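Local coordinates for protein endoglucanase (Thermotoga maritima, PDB 2FVG) that probably acts as an aminopeptidase of the M42 peptidase family, using two divalent metal cations per subunit, at residues 5-10 with 21-26; 75-80 with 127-132; 99-104 with 140-145; 244-249 with 274-279; 252-257 with 297-302. All coordinates share one frame; numbering follows the deposited sequence.

Interaction 1: residues 5-10 with 21-26; sequences KELSMM and RDFIKS
Met10, a selenomethionine, lays its CE methyl over one face of the Phe23 ring, 3.5 Å above the plane and displaced toward the rim, nearest CD1. Its chain runs out extended and then turns at chi3 (-73°), which folds CE back over the ring while SE stays nearer the ring's root, 3.8 Å from Phe23 CB. Phe23 itself reaches across to helix 4-9, its CG anti to the backbone N (chi1 -179°). Around the ring, Glu6 contributes only its aliphatic part, with CB 3.7 Å from Phe23 CZ, and Leu7 brings CD2 to 3.8 Å from Phe23 CD2. The same Leu7 methyl goes on to Ile24 CG1, at 4.0 Å, so it bridges two neighbouring side chains of helix 18-28. Leu7 and Ile24 both also touch Ile176 of helix 166-180. Cutting Phe23 back to an alanine would probably open a gap between the helices and leave the Met10 methyl and Leu7 CD2 without the ring they pack on. No hydrogen bond links 5-10 to 21-26; this is a Met-aromatic contact with CH-pi character, set between the nearly antiparallel helical segments 5-9 and 21-26, whose axes approach to 11.1 Å.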
# COMPACT_ATOMS: atom_id res chain seq x y z
N LYS A 5 -3.97 -9.48 -7.33
CA LYS A 5 -5.39 -9.78 -7.16
C LYS A 5 -5.71 -10.14 -5.72
O LYS A 5 -6.66 -9.60 -5.14
CB LYS A 5 -5.84 -10.91 -8.11
CG LYS A 5 -7.29 -11.34 -7.89
CD LYS A 5 -7.72 -12.43 -8.87
N GLU A 6 -4.94 -11.03 -5.11
CA GLU A 6 -5.25 -11.37 -3.71
C GLU A 6 -4.96 -10.20 -2.77
O GLU A 6 -5.75 -9.92 -1.88
CB GLU A 6 -4.54 -12.63 -3.20
CG GLU A 6 -4.85 -13.96 -3.90
CD GLU A 6 -4.05 -14.20 -5.19
OE1 GLU A 6 -3.78 -13.25 -5.95
OE2 GLU A 6 -3.71 -15.38 -5.45
N LEU A 7 -3.82 -9.52 -2.98
CA LEU A 7 -3.43 -8.40 -2.13
C LEU A 7 -4.48 -7.31 -2.14
O LEU A 7 -4.93 -6.86 -1.09
CB LEU A 7 -2.05 -7.87 -2.52
CG LEU A 7 -0.97 -8.83 -2.00
CD1 LEU A 7 0.35 -8.53 -2.62
CD2 LEU A 7 -0.89 -8.79 -0.44
N SER A 8 -4.89 -6.93 -3.34
CA SER A 8 -5.92 -5.92 -3.52
C SER A 8 -7.24 -6.24 -2.82
O SER A 8 -7.79 -5.43 -2.05
CB SER A 8 -6.21 -5.77 -5.02
OG SER A 8 -7.43 -5.05 -5.18
N MSE A 9 -7.75 -7.44 -3.07
CA MSE A 9 -9.08 -7.85 -2.57
C MSE A 9 -9.20 -8.13 -1.08
O MSE A 9 -10.26 -7.95 -0.48
CB MSE A 9 -9.57 -9.06 -3.34
CG MSE A 9 -9.81 -8.77 -4.79
SE MSE A 9 -10.59 -10.31 -5.65
CE MSE A 9 -12.38 -10.29 -4.65
N MSE A 10 -8.09 -8.57 -0.51
CA MSE A 10 -8.01 -8.96 0.89
C MSE A 10 -8.26 -7.79 1.84
O MSE A 10 -7.89 -6.66 1.53
CB MSE A 10 -6.59 -9.44 1.06
CG MSE A 10 -6.25 -10.15 2.30
SE MSE A 10 -4.45 -10.73 1.84
CE MSE A 10 -4.87 -12.22 0.50
N ARG A 21 -0.48 -9.51 6.48
CA ARG A 21 0.88 -9.88 6.93
C ARG A 21 1.08 -11.39 6.79
O ARG A 21 2.11 -11.84 6.28
CB ARG A 21 1.15 -9.39 8.36
CG ARG A 21 2.57 -9.68 8.87
CD ARG A 21 2.85 -9.21 10.30
NE ARG A 21 1.83 -9.64 11.25
CZ ARG A 21 0.97 -8.82 11.84
NH1 ARG A 21 1.05 -7.51 11.64
NH2 ARG A 21 0.06 -9.30 12.68
N ASP A 22 0.10 -12.19 7.21
CA ASP A 22 0.19 -13.65 7.08
C ASP A 22 0.31 -14.09 5.62
O ASP A 22 1.07 -15.03 5.30
CB ASP A 22 -1.01 -14.36 7.73
CG ASP A 22 -0.99 -14.27 9.26
OD1 ASP A 22 0.06 -13.91 9.84
OD2 ASP A 22 -2.03 -14.56 9.89
N PHE A 23 -0.43 -13.43 4.74
CA PHE A 23 -0.38 -13.76 3.33
C PHE A 23 1.02 -13.50 2.77
O PHE A 23 1.64 -14.39 2.19
CB PHE A 23 -1.46 -12.98 2.56
CG PHE A 23 -1.48 -13.30 1.10
CD1 PHE A 23 -2.16 -14.43 0.63
CD2 PHE A 23 -0.80 -12.50 0.19
CE1 PHE A 23 -2.17 -14.73 -0.73
CE2 PHE A 23 -0.80 -12.81 -1.15
CZ PHE A 23 -1.49 -13.92 -1.62
N ILE A 24 1.53 -12.29 2.95
CA ILE A 24 2.85 -11.91 2.45
C ILE A 24 3.92 -12.88 2.96
O ILE A 24 4.75 -13.39 2.18
CB ILE A 24 3.15 -10.43 2.80
CG1 ILE A 24 2.16 -9.49 2.08
CG2 ILE A 24 4.58 -10.11 2.43
CD1 ILE A 24 2.28 -7.98 2.45
N LYS A 25 3.87 -13.17 4.26
CA LYS A 25 4.76 -14.12 4.92
C LYS A 25 4.77 -15.47 4.18
O LYS A 25 5.83 -15.99 3.83
CB LYS A 25 4.30 -14.31 6.36
CG LYS A 25 5.27 -14.99 7.29
CD LYS A 25 4.69 -15.10 8.71
CE LYS A 25 4.22 -13.73 9.26
NZ LYS A 25 3.50 -13.84 10.56
N SER A 26 3.58 -16.02 3.91
CA SER A 26 3.49 -17.31 3.20
C SER A 26 4.14 -17.27 1.81
O SER A 26 4.64 -18.29 1.33
CB SER A 26 2.05 -17.82 3.11
OG SER A 26 1.26 -17.02 2.25

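Interaction 2: residues 75-80 with 127-132; sequences DGKVSF and RIDFGF
Ile128 meets Phe80 at about a right angle, its CG1 3.6 Å from Phe80 CD1 in an oblique approach to the ring. Phe80 has CG wedged between its backbone N and carbonyl carbon (chi1 61°), which brings the ring to Ile128 and puts CE1 near the Arg127 N. Beside this pair, Val78 sends CG2 to Ile128 CB, and the same methyl comes in at the edge of the Phe130 ring, 3.7 Å from CE2. Phe130 in turn takes the CG2 of Ile128 over one face. In the backbone, Val78 and Ile128 form an antiparallel hydrogen-bonded pair: Val78 N to Ile128 O is 3.1 Å and Ile128 N to Val78 O is 2.9 Å, both nearly straight. This single bridge joins the two outermost strands of a six-stranded antiparallel sheet, 78-83 and 126-129, consistent with a sheet curled into a barrel. Farther along the pair, Lys77 crosses Arg127 with its CD against CB, and Arg127 bends at chi2 to bring its guanidinium over Ser79 OG, which sits 3.3 Å from that plane. Ser79 OG is hydrogen-bonded to Glu73, and Arg127 NH1 to Glu124 O. An alanine in place of Arg127 would probably leave Glu124 O without this donor and uncover Ser79 OG. Past the strands, a water donates to Gly76 O at 2.8 Å and accepts from the backbone N of both Phe130 and Phe132, while Asp75 and Asp129 each close an Asx turn.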
# COMPACT_ATOMS: atom_id res chain seq x y z
N ASP A 75 -31.88 -2.86 16.15
CA ASP A 75 -32.55 -3.42 14.98
C ASP A 75 -31.60 -4.27 14.12
O ASP A 75 -32.00 -4.78 13.07
CB ASP A 75 -33.27 -2.34 14.17
CG ASP A 75 -32.33 -1.41 13.42
OD1 ASP A 75 -31.11 -1.37 13.71
OD2 ASP A 75 -32.84 -0.71 12.51
N GLY A 76 -30.36 -4.43 14.58
CA GLY A 76 -29.38 -5.26 13.89
C GLY A 76 -28.44 -4.52 12.98
O GLY A 76 -27.47 -5.10 12.46
N LYS A 77 -28.72 -3.24 12.75
CA LYS A 77 -27.83 -2.42 11.95
C LYS A 77 -26.66 -2.02 12.82
O LYS A 77 -26.77 -2.10 14.05
CB LYS A 77 -28.56 -1.23 11.34
CG LYS A 77 -29.40 -1.63 10.14
CD LYS A 77 -30.08 -0.46 9.46
CE LYS A 77 -30.96 -0.94 8.30
NZ LYS A 77 -31.97 -1.97 8.71
N VAL A 78 -25.54 -1.66 12.20
CA VAL A 78 -24.37 -1.22 12.96
C VAL A 78 -23.91 0.18 12.56
O VAL A 78 -24.00 0.56 11.40
CB VAL A 78 -23.15 -2.23 12.93
CG1 VAL A 78 -23.60 -3.66 13.24
CG2 VAL A 78 -22.45 -2.20 11.62
N SER A 79 -23.47 0.94 13.56
CA SER A 79 -22.88 2.26 13.37
C SER A 79 -21.38 2.03 13.24
O SER A 79 -20.84 1.04 13.76
CB SER A 79 -23.17 3.17 14.56
OG SER A 79 -24.57 3.35 14.77
N PHE A 80 -20.69 2.95 12.58
CA PHE A 80 -19.26 2.81 12.34
C PHE A 80 -18.55 4.16 12.32
O PHE A 80 -19.18 5.21 12.15
CB PHE A 80 -19.04 2.03 11.03
CG PHE A 80 -19.60 2.72 9.82
CD1 PHE A 80 -20.95 2.62 9.49
CD2 PHE A 80 -18.77 3.47 8.98
CE1 PHE A 80 -21.47 3.26 8.36
CE2 PHE A 80 -19.27 4.11 7.86
CZ PHE A 80 -20.63 4.01 7.54
N ARG A 127 -25.48 3.71 8.41
CA ARG A 127 -25.58 2.41 9.08
C ARG A 127 -25.15 1.33 8.11
O ARG A 127 -25.29 1.50 6.90
CB ARG A 127 -27.03 2.12 9.49
CG ARG A 127 -27.65 3.07 10.50
CD ARG A 127 -27.11 2.84 11.91
NE ARG A 127 -27.75 3.72 12.89
CZ ARG A 127 -27.31 4.94 13.21
NH1 ARG A 127 -26.23 5.45 12.62
NH2 ARG A 127 -27.97 5.64 14.11
N ILE A 128 -24.59 0.23 8.62
CA ILE A 128 -24.26 -0.87 7.72
C ILE A 128 -25.36 -1.88 7.96
O ILE A 128 -25.74 -2.12 9.10
CB ILE A 128 -22.91 -1.57 8.01
CG1 ILE A 128 -21.78 -0.55 8.10
CG2 ILE A 128 -22.63 -2.65 6.92
CD1 ILE A 128 -20.47 -1.13 8.61
N ASP A 129 -25.88 -2.42 6.87
CA ASP A 129 -26.89 -3.43 6.94
C ASP A 129 -26.24 -4.71 6.45
O ASP A 129 -25.74 -4.77 5.33
CB ASP A 129 -28.08 -3.04 6.06
CG ASP A 129 -29.26 -4.00 6.19
OD1 ASP A 129 -29.33 -4.74 7.20
OD2 ASP A 129 -30.12 -4.01 5.27
N PHE A 130 -26.22 -5.71 7.32
CA PHE A 130 -25.71 -7.03 7.00
C PHE A 130 -26.88 -7.99 6.86
O PHE A 130 -26.70 -9.15 6.47
CB PHE A 130 -24.79 -7.55 8.11
CG PHE A 130 -23.52 -6.77 8.27
CD1 PHE A 130 -22.46 -6.96 7.39
CD2 PHE A 130 -23.37 -5.89 9.33
CE1 PHE A 130 -21.28 -6.25 7.56
CE2 PHE A 130 -22.20 -5.19 9.51
CZ PHE A 130 -21.15 -5.37 8.61
N GLY A 131 -28.07 -7.52 7.21
CA GLY A 131 -29.28 -8.34 7.12
C GLY A 131 -29.92 -8.78 8.43
O GLY A 131 -30.89 -9.55 8.41
N PHE A 132 -29.42 -8.29 9.57
CA PHE A 132 -30.00 -8.71 10.86
C PHE A 132 -31.28 -7.97 11.25
O PHE A 132 -31.61 -6.92 10.69
CB PHE A 132 -28.95 -8.59 11.98
CG PHE A 132 -27.66 -9.27 11.66
CD1 PHE A 132 -27.58 -10.66 11.65
CD2 PHE A 132 -26.53 -8.53 11.35
CE1 PHE A 132 -26.38 -11.31 11.34
CE2 PHE A 132 -25.32 -9.16 11.04
CZ PHE A 132 -25.25 -10.56 11.04
O HOH W 1 -27.71 -5.70 9.76

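Interaction 3: residues 99-104 with 140-145; sequences KNLKGV and KYVSIG
Leu101 supplies the apolar part of this contact: its CD2 methyl packs on Tyr141 CB at 3.8 Å, and CD1 stands obliquely to the ring, 4.1 Å from Tyr141 CD2. The two side chains cross at about a right angle, so the leucine fork reaches both Tyr141 CB and, obliquely, the ring. With CG opposite the backbone N (chi1 -176°), Leu101 extends across to the facing loop, and CD2 also comes loosely near Val142 CG2. Phe130 and Phe132 touch Leu101 as well, and the Phe132 ring meets that of Tyr141, which widens the apolar patch. Leu101 begins strand 101-107 of the six-stranded antiparallel sheet, just after the turn from strand 95-98; residues 140-145 lie in the loop between helix 135-139 and strand 147-150 of the same sheet. The contact thus lays a connecting loop against the turn between two neighbouring strands, at the surface. The polar part runs alongside. Lys99 bends at chi3 (-61°) and passes its CE 3.4 Å from Tyr141 O, but the charge at NZ is spent further on, in a salt bridge with Asp146, whose carboxylate also accepts from Ser143 N. Between the backbones sits a water that donates to Lys99 O at 2.7 Å and only weakly to Tyr141 O, at 3.4 Å; no direct hydrogen bond joins the two segments.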
# COMPACT_ATOMS: atom_id res chain seq x y z
N LYS A 99 -15.49 -9.46 9.22
CA LYS A 99 -15.21 -10.88 9.39
C LYS A 99 -15.94 -11.74 8.36
O LYS A 99 -16.72 -12.64 8.72
CB LYS A 99 -15.43 -11.32 10.84
CG LYS A 99 -14.40 -10.69 11.79
CD LYS A 99 -14.56 -11.11 13.22
CE LYS A 99 -15.91 -10.71 13.77
NZ LYS A 99 -16.03 -10.93 15.25
N ASN A 100 -15.69 -11.44 7.09
CA ASN A 100 -16.24 -12.19 5.95
C ASN A 100 -17.76 -12.14 5.77
O ASN A 100 -18.31 -12.88 4.98
CB ASN A 100 -15.77 -13.65 6.01
CG ASN A 100 -14.26 -13.79 5.87
OD1 ASN A 100 -13.61 -13.01 5.17
ND2 ASN A 100 -13.69 -14.79 6.54
N LEU A 101 -18.43 -11.26 6.51
CA LEU A 101 -19.86 -11.06 6.40
C LEU A 101 -20.07 -9.77 5.60
O LEU A 101 -19.68 -8.70 6.05
CB LEU A 101 -20.48 -10.94 7.80
CG LEU A 101 -21.99 -10.81 7.91
CD1 LEU A 101 -22.65 -12.13 7.57
CD2 LEU A 101 -22.34 -10.39 9.30
N LYS A 102 -20.69 -9.87 4.42
CA LYS A 102 -20.92 -8.69 3.57
C LYS A 102 -22.11 -7.82 3.99
O LYS A 102 -23.15 -8.32 4.44
CB LYS A 102 -21.00 -9.10 2.10
CG LYS A 102 -19.70 -9.70 1.59
CD LYS A 102 -19.64 -9.87 0.07
CE LYS A 102 -18.43 -10.72 -0.31
N GLY A 103 -21.95 -6.51 3.86
CA GLY A 103 -23.01 -5.57 4.22
C GLY A 103 -23.03 -4.39 3.27
O GLY A 103 -22.15 -4.25 2.40
N VAL A 104 -24.04 -3.53 3.42
CA VAL A 104 -24.14 -2.36 2.57
C VAL A 104 -24.45 -1.13 3.40
O VAL A 104 -25.34 -1.12 4.27
CB VAL A 104 -25.16 -2.53 1.36
CG1 VAL A 104 -26.61 -2.63 1.84
CG2 VAL A 104 -25.08 -1.34 0.39
N LYS A 140 -23.86 -12.58 17.12
CA LYS A 140 -23.32 -13.90 16.80
C LYS A 140 -22.24 -13.80 15.70
O LYS A 140 -21.38 -14.68 15.58
CB LYS A 140 -24.44 -14.85 16.36
N TYR A 141 -22.26 -12.72 14.92
CA TYR A 141 -21.29 -12.55 13.82
C TYR A 141 -20.37 -11.35 13.99
O TYR A 141 -19.23 -11.35 13.51
CB TYR A 141 -22.02 -12.36 12.48
CG TYR A 141 -22.91 -13.49 12.03
CD1 TYR A 141 -24.19 -13.66 12.56
CD2 TYR A 141 -22.49 -14.38 11.04
CE1 TYR A 141 -25.01 -14.69 12.12
CE2 TYR A 141 -23.31 -15.41 10.60
CZ TYR A 141 -24.56 -15.56 11.14
OH TYR A 141 -25.37 -16.59 10.71
N VAL A 142 -20.89 -10.33 14.66
CA VAL A 142 -20.25 -9.03 14.75
C VAL A 142 -20.06 -8.49 16.15
O VAL A 142 -20.81 -8.84 17.05
CB VAL A 142 -21.05 -8.04 13.82
CG1 VAL A 142 -21.25 -6.67 14.44
CG2 VAL A 142 -20.41 -7.98 12.43
N SER A 143 -19.03 -7.65 16.34
CA SER A 143 -18.79 -7.03 17.66
C SER A 143 -18.17 -5.63 17.56
O SER A 143 -17.42 -5.34 16.60
CB SER A 143 -17.87 -7.90 18.54
OG SER A 143 -18.38 -9.22 18.67
N ILE A 144 -18.49 -4.79 18.56
CA ILE A 144 -17.93 -3.44 18.67
C ILE A 144 -16.42 -3.60 18.60
O ILE A 144 -15.85 -4.46 19.27
CB ILE A 144 -18.28 -2.72 20.02
CG1 ILE A 144 -19.76 -2.34 20.10
CG2 ILE A 144 -17.43 -1.44 20.23
CD1 ILE A 144 -20.71 -3.48 20.41
N GLY A 145 -15.79 -2.82 17.73
CA GLY A 145 -14.35 -2.88 17.59
C GLY A 145 -13.85 -3.65 16.40
O GLY A 145 -12.65 -3.57 16.09
O HOH W 2 -18.35 -13.16 10.76

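Interaction 4: residues 244-249 with 274-279; sequences AITFYH and QMKRRT
Ala244 packs closely against residues 274-276: its CA comes 3.2 Å from Gln274 O in a CA-H...O contact, and its CB rests 3.9 Å from Lys276 CA. The same Gln274 O takes the N-H of Ile245 at 2.9 Å, nearly along the C=O axis, so two donors of different strength share one carbonyl. Gln274 lies on the same side of the sheet as Ala244 and puts its CG 4.1 Å from the alanine CB; beyond that its chain runs extended and its amide NE2 bonds to His238 O and Gly242 O. These are the two short parallel strands of a beta-alpha-beta unit, 244-245 and 274-275, joined through helix 256-268, and Ile245 turns to the other side to pack on Phe259, Ile262 and Val263 of that helix. The pairing slackens one residue on. Lys276 N reaches Ile245 O only weakly, at 3.4 Å, and a water fills in, donating to Ile245 O at 2.9 Å and accepting from Lys276 N. Met275 is exposed there and touches little of the partner strand. Lys276, by contrast, lies side by side with Thr246, CG 3.8 Å from OG1, pointing the same way; its side chain also touches Thr222 and lies about 6 Å from that of Glu220, a predicted metal ligand.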
# COMPACT_ATOMS: atom_id res chain seq x y z
N ALA A 244 6.77 7.06 -11.06
CA ALA A 244 7.02 8.46 -10.72
C ALA A 244 8.15 8.55 -9.71
O ALA A 244 8.13 7.83 -8.72
CB ALA A 244 5.74 9.12 -10.10
N ILE A 245 9.11 9.45 -9.94
CA ILE A 245 10.25 9.62 -9.04
C ILE A 245 10.01 10.93 -8.28
O ILE A 245 9.92 12.00 -8.88
CB ILE A 245 11.58 9.56 -9.85
CG1 ILE A 245 11.65 8.23 -10.61
CG2 ILE A 245 12.81 9.63 -8.94
CD1 ILE A 245 12.83 8.12 -11.54
N THR A 246 9.80 10.84 -6.96
CA THR A 246 9.55 12.01 -6.15
C THR A 246 10.79 12.88 -5.97
O THR A 246 11.88 12.39 -5.68
CB THR A 246 8.96 11.60 -4.78
OG1 THR A 246 7.75 10.88 -5.00
CG2 THR A 246 8.65 12.79 -3.93
N PHE A 247 10.61 14.18 -6.14
CA PHE A 247 11.70 15.15 -5.98
C PHE A 247 11.69 15.76 -4.57
O PHE A 247 12.74 15.97 -3.97
CB PHE A 247 11.63 16.24 -7.07
CG PHE A 247 12.70 17.30 -6.95
CD1 PHE A 247 13.97 17.10 -7.48
CD2 PHE A 247 12.43 18.51 -6.31
CE1 PHE A 247 14.95 18.09 -7.37
CE2 PHE A 247 13.41 19.50 -6.20
CZ PHE A 247 14.67 19.29 -6.73
N TYR A 248 10.50 16.05 -4.07
CA TYR A 248 10.30 16.61 -2.75
C TYR A 248 9.11 15.90 -2.12
O TYR A 248 8.08 15.72 -2.78
CB TYR A 248 10.00 18.11 -2.85
CG TYR A 248 9.44 18.73 -1.58
CD1 TYR A 248 10.29 19.17 -0.57
CD2 TYR A 248 8.06 18.89 -1.41
CE1 TYR A 248 9.76 19.75 0.61
CE2 TYR A 248 7.53 19.46 -0.25
CZ TYR A 248 8.38 19.90 0.75
OH TYR A 248 7.85 20.48 1.88
N HIS A 249 9.23 15.53 -0.84
CA HIS A 249 8.17 14.78 -0.17
C HIS A 249 7.74 15.37 1.17
O HIS A 249 6.64 15.07 1.65
CB HIS A 249 8.61 13.33 0.02
CG HIS A 249 7.49 12.38 0.29
ND1 HIS A 249 6.91 12.25 1.53
CD2 HIS A 249 6.88 11.48 -0.51
CE1 HIS A 249 5.97 11.32 1.48
NE2 HIS A 249 5.93 10.84 0.25
N GLN A 274 8.56 9.01 -14.83
CA GLN A 274 8.04 10.37 -14.94
C GLN A 274 8.32 11.06 -13.63
O GLN A 274 8.70 10.41 -12.67
CB GLN A 274 6.52 10.39 -15.23
CG GLN A 274 5.63 9.67 -14.19
CD GLN A 274 4.19 9.56 -14.64
OE1 GLN A 274 3.61 10.53 -15.11
NE2 GLN A 274 3.59 8.37 -14.52
N MSE A 275 8.19 12.39 -13.62
CA MSE A 275 8.30 13.16 -12.40
C MSE A 275 6.99 13.01 -11.68
O MSE A 275 5.95 12.84 -12.29
CB MSE A 275 8.52 14.64 -12.68
CG MSE A 275 9.77 14.95 -13.49
SE MSE A 275 11.40 14.35 -12.53
CE MSE A 275 12.79 14.71 -13.94
N LYS A 276 7.04 13.10 -10.37
CA LYS A 276 5.88 13.01 -9.55
C LYS A 276 5.16 14.36 -9.59
O LYS A 276 5.75 15.40 -9.26
CB LYS A 276 6.35 12.68 -8.14
CG LYS A 276 5.32 12.92 -7.05
CD LYS A 276 4.32 11.82 -6.96
CE LYS A 276 3.27 12.19 -5.91
NZ LYS A 276 3.85 12.63 -4.60
N ARG A 277 3.91 14.36 -10.05
CA ARG A 277 3.07 15.56 -10.10
C ARG A 277 1.81 15.28 -9.32
O ARG A 277 1.05 14.38 -9.68
CB ARG A 277 2.71 15.96 -11.53
CG ARG A 277 3.85 16.61 -12.27
CD ARG A 277 3.47 17.06 -13.66
NE ARG A 277 3.26 15.93 -14.57
CZ ARG A 277 3.05 16.07 -15.88
NH1 ARG A 277 3.04 17.28 -16.43
NH2 ARG A 277 2.86 15.00 -16.64
N ARG A 278 1.59 16.02 -8.24
CA ARG A 278 0.42 15.82 -7.40
C ARG A 278 -0.36 17.13 -7.30
O ARG A 278 0.24 18.16 -6.98
CB ARG A 278 0.87 15.38 -6.01
CG ARG A 278 -0.23 15.19 -4.98
CD ARG A 278 0.38 14.93 -3.61
NE ARG A 278 -0.63 14.86 -2.56
N THR A 279 -1.67 17.08 -7.54
CA THR A 279 -2.53 18.29 -7.46
C THR A 279 -2.80 18.75 -6.02
O THR A 279 -2.75 17.96 -5.07
CB THR A 279 -3.89 18.10 -8.17
O HOH W 3 9.33 14.83 -9.08

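Interaction 5: residues 252-257 with 297-302; sequences YVIPKE and AGVIST
Tyr252, Val253 and Ile254 run past the start of strand 297-306 just before helix 256-268, which has Pro255 at its N-cap position. The strand belongs to the large mixed sheet of the M42 catalytic fold, where it runs parallel to strand 215-224, and the incoming chain meets it at its N-terminal end.

The polar link is a single backbone hydrogen bond: Ala297 N donates a hydrogen bond to Val253 O at 2.8 Å, with an N-H...O angle of 164°. A weaker CA-H...O contact runs the other way, Ile254 CA to Ala297 O at 3.2 Å. That carbonyl is further enclosed by the Ile254 side chain, whose CB, CG1 and CG2 all stand about equally far from it, and by Pro255 CD at 4.0 Å.

The apolar contacts centre on Val299, which turns its side chain toward the incoming chain and offers one methyl, CG2, to two partners. Ile254 has CG1 opposite its carbonyl carbon (chi1 -50°) and CD1 extended beyond it, which takes CD1 along the strand to 4.0 Å from Val299 CG2, the side chains crossing at about a right angle. Tyr252 comes to the same methyl from another direction, while its CB faces the small Ala297 CB at 4.2 Å. The Tyr252 ring also meets His249, and the side chain touches Val218 of the neighbouring strand. The Tyr252 side chain lies about 5 Å from that of His61, a predicted metal ligand. Val299 CG2 stands obliquely to the tyrosine ring, 3.7 Å from Tyr252 CD2.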
# COMPACT_ATOMS: atom_id res chain seq x y z
N TYR A 252 10.03 12.82 3.81
CA TYR A 252 11.33 12.13 3.65
C TYR A 252 12.42 13.06 3.12
O TYR A 252 12.18 13.87 2.23
CB TYR A 252 11.19 10.90 2.74
CG TYR A 252 10.17 9.89 3.20
CD1 TYR A 252 10.37 9.13 4.36
CD2 TYR A 252 9.00 9.67 2.48
CE1 TYR A 252 9.43 8.20 4.80
CE2 TYR A 252 8.04 8.73 2.90
CZ TYR A 252 8.27 8.00 4.06
OH TYR A 252 7.34 7.07 4.49
N VAL A 253 13.62 12.95 3.69
CA VAL A 253 14.76 13.72 3.24
C VAL A 253 15.27 13.01 1.99
O VAL A 253 15.87 11.94 2.09
CB VAL A 253 15.89 13.80 4.30
CG1 VAL A 253 17.04 14.70 3.81
CG2 VAL A 253 15.36 14.35 5.64
N ILE A 254 14.96 13.60 0.83
CA ILE A 254 15.38 13.10 -0.51
C ILE A 254 16.50 13.97 -1.08
O ILE A 254 16.23 14.89 -1.87
CB ILE A 254 14.22 13.07 -1.58
CG1 ILE A 254 12.97 12.37 -1.03
CG2 ILE A 254 14.72 12.37 -2.88
CD1 ILE A 254 11.89 12.19 -2.04
N PRO A 255 17.75 13.65 -0.72
CA PRO A 255 18.91 14.39 -1.21
C PRO A 255 19.04 14.28 -2.72
O PRO A 255 18.59 13.30 -3.30
CB PRO A 255 20.09 13.69 -0.52
CG PRO A 255 19.58 12.34 -0.15
CD PRO A 255 18.15 12.57 0.19
N LYS A 256 19.65 15.28 -3.33
CA LYS A 256 19.80 15.32 -4.77
C LYS A 256 20.50 14.06 -5.28
O LYS A 256 20.11 13.52 -6.32
CB LYS A 256 20.56 16.58 -5.19
CG LYS A 256 20.59 16.85 -6.69
N GLU A 257 21.50 13.59 -4.53
CA GLU A 257 22.31 12.42 -4.89
C GLU A 257 21.46 11.19 -5.12
O GLU A 257 21.70 10.43 -6.06
CB GLU A 257 23.35 12.12 -3.81
CG GLU A 257 24.43 13.18 -3.61
CD GLU A 257 23.92 14.44 -2.90
OE1 GLU A 257 22.96 14.34 -2.11
OE2 GLU A 257 24.51 15.52 -3.14
N ALA A 297 16.45 9.17 1.87
CA ALA A 297 15.51 8.28 1.21
C ALA A 297 15.13 8.73 -0.17
O ALA A 297 15.32 9.89 -0.54
CB ALA A 297 14.26 8.10 2.07
N GLY A 298 14.61 7.79 -0.95
CA GLY A 298 14.05 8.05 -2.25
C GLY A 298 12.62 7.53 -2.19
O GLY A 298 12.29 6.67 -1.35
N VAL A 299 11.75 8.09 -3.03
CA VAL A 299 10.37 7.61 -3.12
C VAL A 299 10.07 7.32 -4.59
O VAL A 299 10.36 8.15 -5.47
CB VAL A 299 9.34 8.62 -2.58
CG1 VAL A 299 7.92 8.05 -2.63
CG2 VAL A 299 9.67 9.03 -1.15
N ILE A 300 9.54 6.14 -4.84
CA ILE A 300 9.14 5.70 -6.17
C ILE A 300 7.67 5.27 -6.11
O ILE A 300 7.26 4.51 -5.23
CB ILE A 300 10.04 4.55 -6.63
CG1 ILE A 300 11.47 5.07 -6.76
CG2 ILE A 300 9.60 4.03 -7.98
CD1 ILE A 300 12.50 3.98 -6.92
N SER A 301 6.87 5.78 -7.04
CA SER A 301 5.45 5.48 -7.02
C SER A 301 4.90 4.93 -8.33
O SER A 301 5.27 5.39 -9.42
CB SER A 301 4.66 6.74 -6.68
OG SER A 301 5.08 7.32 -5.47
N THR A 302 4.04 3.94 -8.20
CA THR A 302 3.27 3.43 -9.32
C THR A 302 2.06 4.38 -9.45
O THR A 302 1.37 4.65 -8.47
CB THR A 302 2.79 1.98 -9.06
OG1 THR A 302 3.93 1.15 -8.87
CG2 THR A 302 1.99 1.42 -10.28

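The five contacts fall into two groups and one between. Interactions 2 and 3, centres 9 Å apart, share the six-stranded sheet: Asp129 O probably bonds to Val104 N at 2.8 Å, and Phe132 CZ packs on Leu101 CD2. Both lie away from the predicted metal site. Interactions 4 and 5, also 9 Å apart between centres, join in the large mixed sheet, where Ala244 N probably bonds to Ser301 O at 2.8 Å. Both come close to the predicted metal ligand Glu220, whose side chain is about 4 Å from that of Val299; interaction 5 also nears His61. About 40 Å separates the centres of interactions 3 and 5. Interaction 1 touches none of the others, but its Ile24 side chain is about 9 Å from that of His61.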